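Local coordinates for protein TCR beta chain (Gallus gallus, PDB 6LIR) that forms the beta half of a chicken alpha-beta T-cell receptor, and so probably helps recognise peptide antigens presented by MHC molecules, at residues B[17-22]-B[68-72]; B[27-31]-B[42-48]. All blocks are in the same frame, centred on the assembly; numbering follows the deposited sequence.

Contact 1. Residues B[17-22]-B[68-72]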
ATOM      1  N   THR B  17      -0.652   4.762 -23.931  1.00 52.25           N
ATOM      2  CA  THR B  17      -1.963   4.168 -23.734  1.00 52.90           C
ATOM      3  C   THR B  17      -1.908   3.220 -22.547  1.00 52.02           C
ATOM      4  O   THR B  17      -1.039   2.342 -22.488  1.00 53.14           O
ATOM      5  CB  THR B  17      -2.419   3.419 -24.989  1.00 54.75           C
ATOM      6  OG1 THR B  17      -2.662   4.359 -26.043  1.00 48.62           O
ATOM      7  CG2 THR B  17      -3.689   2.624 -24.713  1.00 48.91           C
ATOM      8  N   LEU B  18      -2.817   3.413 -21.596  1.00 51.68           N
ATOM      9  CA  LEU B  18      -3.068   2.427 -20.556  1.00 49.07           C
ATOM     10  C   LEU B  18      -4.326   1.670 -20.942  1.00 48.69           C
ATOM     11  O   LEU B  18      -5.373   2.277 -21.199  1.00 53.64           O
ATOM     12  CB  LEU B  18      -3.244   3.081 -19.184  1.00 42.19           C
ATOM     13  CG  LEU B  18      -2.036   3.736 -18.512  1.00 51.25           C
ATOM     14  CD1 LEU B  18      -2.443   4.373 -17.181  1.00 45.62           C
ATOM     15  CD2 LEU B  18      -0.925   2.725 -18.308  1.00 51.21           C
ATOM     16  N   SER B  19      -4.225   0.352 -20.985  1.00 40.97           N
ATOM     17  CA  SER B  19      -5.322  -0.483 -21.437  1.00 44.63           C
ATOM     18  C   SER B  19      -5.779  -1.377 -20.300  1.00 47.02           C
ATOM     19  O   SER B  19      -4.969  -2.084 -19.697  1.00 48.87           O
ATOM     20  CB  SER B  19      -4.914  -1.304 -22.665  1.00 47.23           C
ATOM     21  OG  SER B  19      -4.394  -0.465 -23.685  1.00 51.44           O
ATOM     22  N   CYS B  20      -7.070  -1.339 -20.013  1.00 43.84           N
ATOM     23  CA  CYS B  20      -7.668  -2.163 -18.977  1.00 42.32           C
ATOM     24  C   CYS B  20      -8.449  -3.308 -19.599  1.00 44.52           C
ATOM     25  O   CYS B  20      -9.167  -3.122 -20.587  1.00 43.53           O
ATOM     26  CB  CYS B  20      -8.588  -1.337 -18.083  1.00 44.50           C
ATOM     27  SG  CYS B  20      -9.508  -2.303 -16.879  1.00 50.57           S
ATOM     28  N   ARG B  21      -8.300  -4.494 -19.020  1.00 37.88           N
ATOM     29  CA  ARG B  21      -8.885  -5.700 -19.579  1.00 43.24           C
ATOM     30  C   ARG B  21      -9.629  -6.432 -18.481  1.00 43.72           C
ATOM     31  O   ARG B  21      -9.078  -6.667 -17.400  1.00 47.34           O
ATOM     32  CB  ARG B  21      -7.823  -6.615 -20.200  1.00 41.05           C
ATOM     33  CG  ARG B  21      -7.047  -5.967 -21.323  1.00 43.74           C
ATOM     34  CD  ARG B  21      -5.706  -6.646 -21.558  1.00 47.88           C
ATOM     35  NE  ARG B  21      -4.824  -5.798 -22.353  1.00 45.00           N
ATOM     36  CZ  ARG B  21      -4.875  -5.699 -23.675  1.00 44.34           C
ATOM     37  NH1 ARG B  21      -5.760  -6.407 -24.366  1.00 40.49           N
ATOM     38  NH2 ARG B  21      -4.035  -4.894 -24.309  1.00 51.76           N
ATOM     39  N   GLN B  22     -10.866  -6.814 -18.777  1.00 42.45           N
ATOM     40  CA  GLN B  22     -11.763  -7.409 -17.799  1.00 47.38           C
ATOM     41  C   GLN B  22     -12.395  -8.648 -18.405  1.00 47.44           C
ATOM     42  O   GLN B  22     -12.704  -8.679 -19.600  1.00 45.27           O
ATOM     43  CB  GLN B  22     -12.854  -6.412 -17.373  1.00 46.69           C
ATOM     44  CG  GLN B  22     -13.574  -5.772 -18.549  1.00 55.29           C
ATOM     45  CD  GLN B  22     -15.038  -6.133 -18.627  1.00 48.92           C
ATOM     46  OE1 GLN B  22     -15.558  -6.884 -17.801  1.00 57.50           O
ATOM     47  NE2 GLN B  22     -15.719  -5.588 -19.627  1.00 51.45           N
ATOM     48  N   GLN B  68     -15.813  -5.207 -25.729  1.00 48.27           N
ATOM     49  CA  GLN B  68     -16.423  -5.443 -24.425  1.00 47.95           C
ATOM     50  C   GLN B  68     -15.377  -5.658 -23.335  1.00 49.16           C
ATOM     51  O   GLN B  68     -15.602  -5.282 -22.178  1.00 46.67           O
ATOM     52  CB  GLN B  68     -17.367  -6.645 -24.512  1.00 48.22           C
ATOM     53  CG  GLN B  68     -18.062  -7.021 -23.211  1.00 50.89           C
ATOM     54  CD  GLN B  68     -19.240  -6.118 -22.876  1.00 58.68           C
ATOM     55  OE1 GLN B  68     -19.290  -4.957 -23.287  1.00 55.36           O
ATOM     56  NE2 GLN B  68     -20.195  -6.651 -22.123  1.00 56.72           N
ATOM     57  N   GLU B  69     -14.226  -6.229 -23.685  1.00 46.89           N
ATOM     58  CA  GLU B  69     -13.232  -6.620 -22.692  1.00 47.16           C
ATOM     59  C   GLU B  69     -12.205  -5.537 -22.389  1.00 43.33           C
ATOM     60  O   GLU B  69     -11.559  -5.599 -21.337  1.00 44.42           O
ATOM     61  CB  GLU B  69     -12.488  -7.884 -23.149  1.00 44.58           C
ATOM     62  CG  GLU B  69     -13.367  -9.113 -23.318  1.00 51.09           C
ATOM     63  CD  GLU B  69     -14.040  -9.165 -24.676  1.00 54.88           C
ATOM     64  OE1 GLU B  69     -14.900 -10.048 -24.885  1.00 59.37           O
ATOM     65  OE2 GLU B  69     -13.711  -8.317 -25.532  1.00 53.58           O
ATOM     66  N   VAL B  70     -12.043  -4.546 -23.263  1.00 39.80           N
ATOM     67  CA  VAL B  70     -10.865  -3.687 -23.256  1.00 45.26           C
ATOM     68  C   VAL B  70     -11.299  -2.230 -23.301  1.00 46.99           C
ATOM     69  O   VAL B  70     -12.098  -1.839 -24.161  1.00 42.39           O
ATOM     70  CB  VAL B  70      -9.930  -3.998 -24.442  1.00 44.38           C
ATOM     71  CG1 VAL B  70      -8.701  -3.102 -24.397  1.00 44.61           C
ATOM     72  CG2 VAL B  70      -9.528  -5.461 -24.438  1.00 44.19           C
ATOM     73  N   PHE B  71     -10.736  -1.421 -22.404  1.00 37.62           N
ATOM     74  CA  PHE B  71     -10.998   0.013 -22.349  1.00 39.61           C
ATOM     75  C   PHE B  71      -9.654   0.724 -22.282  1.00 41.16           C
ATOM     76  O   PHE B  71      -8.925   0.588 -21.292  1.00 38.66           O
ATOM     77  CB  PHE B  71     -11.868   0.361 -21.140  1.00 40.61           C
ATOM     78  CG  PHE B  71     -12.391   1.767 -21.145  1.00 39.72           C
ATOM     79  CD1 PHE B  71     -12.619   2.437 -22.335  1.00 41.66           C
ATOM     80  CD2 PHE B  71     -12.664   2.418 -19.951  1.00 39.90           C
ATOM     81  CE1 PHE B  71     -13.110   3.733 -22.337  1.00 44.71           C
ATOM     82  CE2 PHE B  71     -13.151   3.712 -19.944  1.00 40.49           C
ATOM     83  CZ  PHE B  71     -13.375   4.372 -21.138  1.00 41.01           C
ATOM     84  N   HIS B  72      -9.334   1.487 -23.325  1.00 37.09           N
ATOM     85  CA  HIS B  72      -8.052   2.170 -23.423  1.00 38.12           C
ATOM     86  C   HIS B  72      -8.148   3.583 -22.872  1.00 41.88           C
ATOM     87  O   HIS B  72      -9.111   4.304 -23.142  1.00 43.45           O
ATOM     88  CB  HIS B  72      -7.582   2.237 -24.879  1.00 41.66           C
ATOM     89  CG  HIS B  72      -7.408   0.901 -25.526  1.00 43.33           C
ATOM     90  ND1 HIS B  72      -6.287   0.122 -25.334  1.00 45.12           N
ATOM     91  CD2 HIS B  72      -8.207   0.209 -26.372  1.00 48.59           C
ATOM     92  CE1 HIS B  72      -6.407  -0.995 -26.030  1.00 48.26           C
ATOM     93  NE2 HIS B  72      -7.562  -0.967 -26.668  1.00 48.09           N
TER
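The Gln68 carbonyl O has two donors, Arg65 NH1 and, weakly, Gln22 NE2 at 2.6 Å, with an N-H...O angle of 117°. It lies at the end of the antiparallel pairing of strands 16-21 and 70-75 in the V-type immunoglobulin domain. Gln22 gets there because its side chain folds at chi2 (115°), and the same NE2 also bonds the His26 carbonyl. Further along, Gln22 N bonds Glu69 O at 2.9 Å, and Cys20 and Phe71 exchange two backbone bonds as an antiparallel hydrogen-bonded pair. The Cys20 and Phe71 side chains both turn inward; SG, anti to the backbone N, makes the disulfide with Cys88. The other face carries Ser19, Arg21, Val70 and His72. There Val70 CG2 lies alongside the Arg21 chain, 3.9 Å from NH1, while Val70 CG1 rests over a His72 ring face, offset toward the rim. Thr17 CG2 meets that ring obliquely, 3.7 Å from His72 ND1. At the ring edge, near its plane, Ser19 OG and His72 ND1 share a hydrogen bond of 2.6 Å.

Contact 2. Residues B[27-31]-B[42-48]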
ATOM      1  N   ASP B  27     -20.548  -4.365 -18.911  1.00 48.65           N
ATOM      2  CA  ASP B  27     -20.788  -3.309 -19.885  1.00 46.34           C
ATOM      3  C   ASP B  27     -20.147  -1.996 -19.459  1.00 42.24           C
ATOM      4  O   ASP B  27     -19.675  -1.237 -20.312  1.00 38.76           O
ATOM      5  CB  ASP B  27     -22.292  -3.099 -20.086  1.00 48.37           C
ATOM      6  CG  ASP B  27     -22.978  -4.304 -20.704  1.00 59.62           C
ATOM      7  OD1 ASP B  27     -22.297  -5.095 -21.394  1.00 60.18           O
ATOM      8  OD2 ASP B  27     -24.201  -4.458 -20.500  1.00 62.93           O
ATOM      9  N   TYR B  28     -20.087  -1.726 -18.159  1.00 46.07           N
ATOM     10  CA  TYR B  28     -19.518  -0.481 -17.666  1.00 42.70           C
ATOM     11  C   TYR B  28     -18.046  -0.680 -17.345  1.00 41.30           C
ATOM     12  O   TYR B  28     -17.675  -1.642 -16.664  1.00 43.12           O
ATOM     13  CB  TYR B  28     -20.267   0.009 -16.425  1.00 45.70           C
ATOM     14  CG  TYR B  28     -19.815   1.367 -15.935  1.00 50.41           C
ATOM     15  CD1 TYR B  28     -20.307   2.534 -16.512  1.00 49.46           C
ATOM     16  CD2 TYR B  28     -18.895   1.485 -14.900  1.00 44.49           C
ATOM     17  CE1 TYR B  28     -19.897   3.777 -16.069  1.00 50.11           C
ATOM     18  CE2 TYR B  28     -18.478   2.724 -14.451  1.00 46.48           C
ATOM     19  CZ  TYR B  28     -18.983   3.867 -15.039  1.00 50.61           C
ATOM     20  OH  TYR B  28     -18.573   5.105 -14.595  1.00 42.98           O
ATOM     21  N   MET B  29     -17.211   0.225 -17.849  1.00 36.42           N
ATOM     22  CA  MET B  29     -15.817   0.303 -17.451  1.00 40.43           C
ATOM     23  C   MET B  29     -15.479   1.764 -17.220  1.00 41.09           C
ATOM     24  O   MET B  29     -16.165   2.662 -17.716  1.00 39.60           O
ATOM     25  CB  MET B  29     -14.887  -0.314 -18.502  1.00 37.21           C
ATOM     26  CG  MET B  29     -15.165  -1.778 -18.767  1.00 38.28           C
ATOM     27  SD  MET B  29     -13.962  -2.491 -19.891  1.00 44.20           S
ATOM     28  CE  MET B  29     -12.476  -2.393 -18.889  1.00 40.59           C
ATOM     29  N   SER B  30     -14.400   2.003 -16.485  1.00 36.19           N
ATOM     30  CA  SER B  30     -14.065   3.378 -16.155  1.00 37.75           C
ATOM     31  C   SER B  30     -12.597   3.468 -15.786  1.00 39.44           C
ATOM     32  O   SER B  30     -11.953   2.468 -15.459  1.00 43.15           O
ATOM     33  CB  SER B  30     -14.938   3.903 -15.011  1.00 40.33           C
ATOM     34  OG  SER B  30     -14.758   3.122 -13.844  1.00 42.40           O
ATOM     35  N   TRP B  31     -12.090   4.696 -15.811  1.00 35.87           N
ATOM     36  CA  TRP B  31     -10.719   5.005 -15.430  1.00 38.68           C
ATOM     37  C   TRP B  31     -10.767   6.107 -14.385  1.00 42.41           C
ATOM     38  O   TRP B  31     -11.446   7.122 -14.578  1.00 37.18           O
ATOM     39  CB  TRP B  31      -9.880   5.447 -16.634  1.00 38.83           C
ATOM     40  CG  TRP B  31      -9.248   4.315 -17.401  1.00 42.38           C
ATOM     41  CD1 TRP B  31      -9.631   3.836 -18.623  1.00 39.29           C
ATOM     42  CD2 TRP B  31      -8.113   3.531 -17.002  1.00 38.01           C
ATOM     43  NE1 TRP B  31      -8.809   2.803 -19.007  1.00 42.29           N
ATOM     44  CE2 TRP B  31      -7.870   2.595 -18.029  1.00 39.50           C
ATOM     45  CE3 TRP B  31      -7.282   3.527 -15.875  1.00 39.81           C
ATOM     46  CZ2 TRP B  31      -6.831   1.666 -17.965  1.00 37.66           C
ATOM     47  CZ3 TRP B  31      -6.250   2.600 -15.812  1.00 35.23           C
ATOM     48  CH2 TRP B  31      -6.035   1.683 -16.850  1.00 38.65           C
ATOM     49  N   LEU B  42     -13.071  10.410 -11.543  1.00 46.46           N
ATOM     50  CA  LEU B  42     -13.361   9.793 -12.833  1.00 45.61           C
ATOM     51  C   LEU B  42     -12.721  10.572 -13.977  1.00 45.77           C
ATOM     52  O   LEU B  42     -13.020  11.753 -14.184  1.00 50.96           O
ATOM     53  CB  LEU B  42     -14.865   9.670 -13.047  1.00 46.82           C
ATOM     54  CG  LEU B  42     -15.188   8.782 -14.252  1.00 48.13           C
ATOM     55  CD1 LEU B  42     -15.208   7.319 -13.849  1.00 45.30           C
ATOM     56  CD2 LEU B  42     -16.509   9.183 -14.886  1.00 52.80           C
ATOM     57  N   ILE B  43     -11.842   9.903 -14.718  1.00 45.43           N
ATOM     58  CA  ILE B  43     -11.224  10.472 -15.914  1.00 42.31           C
ATOM     59  C   ILE B  43     -12.095  10.247 -17.138  1.00 43.75           C
ATOM     60  O   ILE B  43     -12.413  11.184 -17.874  1.00 41.32           O
ATOM     61  CB  ILE B  43      -9.821   9.868 -16.122  1.00 41.99           C
ATOM     62  CG1 ILE B  43      -8.995   9.954 -14.839  1.00 40.18           C
ATOM     63  CG2 ILE B  43      -9.109  10.561 -17.276  1.00 42.84           C
ATOM     64  CD1 ILE B  43      -7.674   9.231 -14.942  1.00 42.42           C
ATOM     65  N   TYR B  44     -12.484   8.996 -17.367  1.00 44.01           N
ATOM     66  CA  TYR B  44     -13.269   8.599 -18.524  1.00 41.78           C
ATOM     67  C   TYR B  44     -14.028   7.342 -18.140  1.00 43.85           C
ATOM     68  O   TYR B  44     -13.514   6.508 -17.389  1.00 38.54           O
ATOM     69  CB  TYR B  44     -12.374   8.307 -19.735  1.00 42.67           C
ATOM     70  CG  TYR B  44     -12.395   9.339 -20.840  1.00 42.76           C
ATOM     71  CD1 TYR B  44     -13.417   9.358 -21.782  1.00 47.85           C
ATOM     72  CD2 TYR B  44     -11.380  10.277 -20.957  1.00 47.91           C
ATOM     73  CE1 TYR B  44     -13.432  10.295 -22.803  1.00 48.38           C
ATOM     74  CE2 TYR B  44     -11.386  11.218 -21.972  1.00 50.49           C
ATOM     75  CZ  TYR B  44     -12.414  11.222 -22.892  1.00 52.55           C
ATOM     76  OH  TYR B  44     -12.422  12.156 -23.903  1.00 56.17           O
ATOM     77  N   SER B  45     -15.245   7.210 -18.652  1.00 36.32           N
ATOM     78  CA  SER B  45     -16.047   6.015 -18.436  1.00 38.50           C
ATOM     79  C   SER B  45     -16.593   5.537 -19.772  1.00 39.92           C
ATOM     80  O   SER B  45     -16.449   6.200 -20.802  1.00 41.45           O
ATOM     81  CB  SER B  45     -17.192   6.276 -17.449  1.00 41.05           C
ATOM     82  OG  SER B  45     -18.183   7.112 -18.029  1.00 38.74           O
ATOM     83  N   SER B  46     -17.257   4.385 -19.739  1.00 37.38           N
ATOM     84  CA  SER B  46     -17.796   3.775 -20.946  1.00 39.16           C
ATOM     85  C   SER B  46     -18.992   2.924 -20.560  1.00 41.98           C
ATOM     86  O   SER B  46     -18.877   2.055 -19.689  1.00 40.69           O
ATOM     87  CB  SER B  46     -16.738   2.911 -21.647  1.00 44.50           C
ATOM     88  OG  SER B  46     -17.317   2.131 -22.681  1.00 44.93           O
ATOM     89  N   TYR B  47     -20.126   3.155 -21.214  1.00 41.97           N
ATOM     90  CA  TYR B  47     -21.324   2.375 -20.941  1.00 43.61           C
ATOM     91  C   TYR B  47     -21.433   1.149 -21.833  1.00 44.76           C
ATOM     92  O   TYR B  47     -22.352   0.345 -21.647  1.00 45.87           O
ATOM     93  CB  TYR B  47     -22.585   3.241 -21.110  1.00 51.90           C
ATOM     94  CG  TYR B  47     -22.642   4.480 -20.235  1.00 55.79           C
ATOM     95  CD1 TYR B  47     -22.050   4.502 -18.976  1.00 56.94           C
ATOM     96  CD2 TYR B  47     -23.304   5.626 -20.665  1.00 59.58           C
ATOM     97  CE1 TYR B  47     -22.109   5.637 -18.175  1.00 59.92           C
ATOM     98  CE2 TYR B  47     -23.367   6.763 -19.874  1.00 57.48           C
ATOM     99  CZ  TYR B  47     -22.767   6.761 -18.629  1.00 64.84           C
ATOM    100  OH  TYR B  47     -22.824   7.887 -17.837  1.00 68.57           O
ATOM    101  N   GLY B  48     -20.503   0.972 -22.761  1.00 45.86           N
ATOM    102  CA  GLY B  48     -20.578  -0.114 -23.717  1.00 44.47           C
ATOM    103  C   GLY B  48     -19.519   0.052 -24.784  1.00 42.28           C
ATOM    104  O   GLY B  48     -18.757   1.025 -24.796  1.00 45.37           O
TER
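Tyr28 and Tyr47 lie side by side and meet rim to rim, CE1 of Tyr28 3.6 Å from CE1 of Tyr47, neither ring over the other's face and their planes only 25° apart. This is the solvent side, where Tyr47 is exposed and its OH bonds Lys94. A chi1 of -174°, which sets CG opposite the backbone N, lays the Tyr28 ring along the neighbouring strand and brings its OH to 3.4 Å from Ser45 CB. The middle is buried. Ser30 and Ser45 form a non-hydrogen-bonded pair, CA atoms 4.0 Å apart, with both side chains on the face of Tyr28, and Leu42 CD1 comes to 3.6 Å from Ser30 CB. On the opposite face Met29, Trp31, Tyr44 and Ser46 point inward; Met29 and Trp31 pack on strand 70-75, and Ser46 OG bonds Gln51 O and Arg65. Two backbone bonds join Met29 and Ser46. Beyond them Trp31 N bonds Tyr44 O at 2.8 Å, while Trp31 O takes the N-H of Ile43, not that of Tyr44. Two residues thus stand against one, and Ile43 CB sits 3.5 Å from Trp31 O. The result is a classic beta bulge in the hairpin of strands 28-34 and 40-46, part of the larger sheet of the V-type immunoglobulin sandwich.

How the contacts relate
Contacts 1 and 2 pair strands in the two facing sheets of one V domain, their centres about 10 Å apart. Contact 2 is mostly buried; contact 1 is partly buried, with an outer face where Ser19, Arg21 and His72 stand beside Val70, while in contact 2 hydroxyls and aromatic rings prevail. Their inward faces meet in the core: Cys20 CB packs on Trp31 CZ2 at 3.5 Å, and Gln22 CG on Met29 SD. Polar bonds also bridge the sheets, with Trp31 NE1 probably giving a hydrogen bond to Phe71 O, and Gln68 NE2 probably one to Asp27 OD1 at 2.7 Å. Arg65 serves both, bonding Gln68 O in contact 1 and Asp27 O in contact 2.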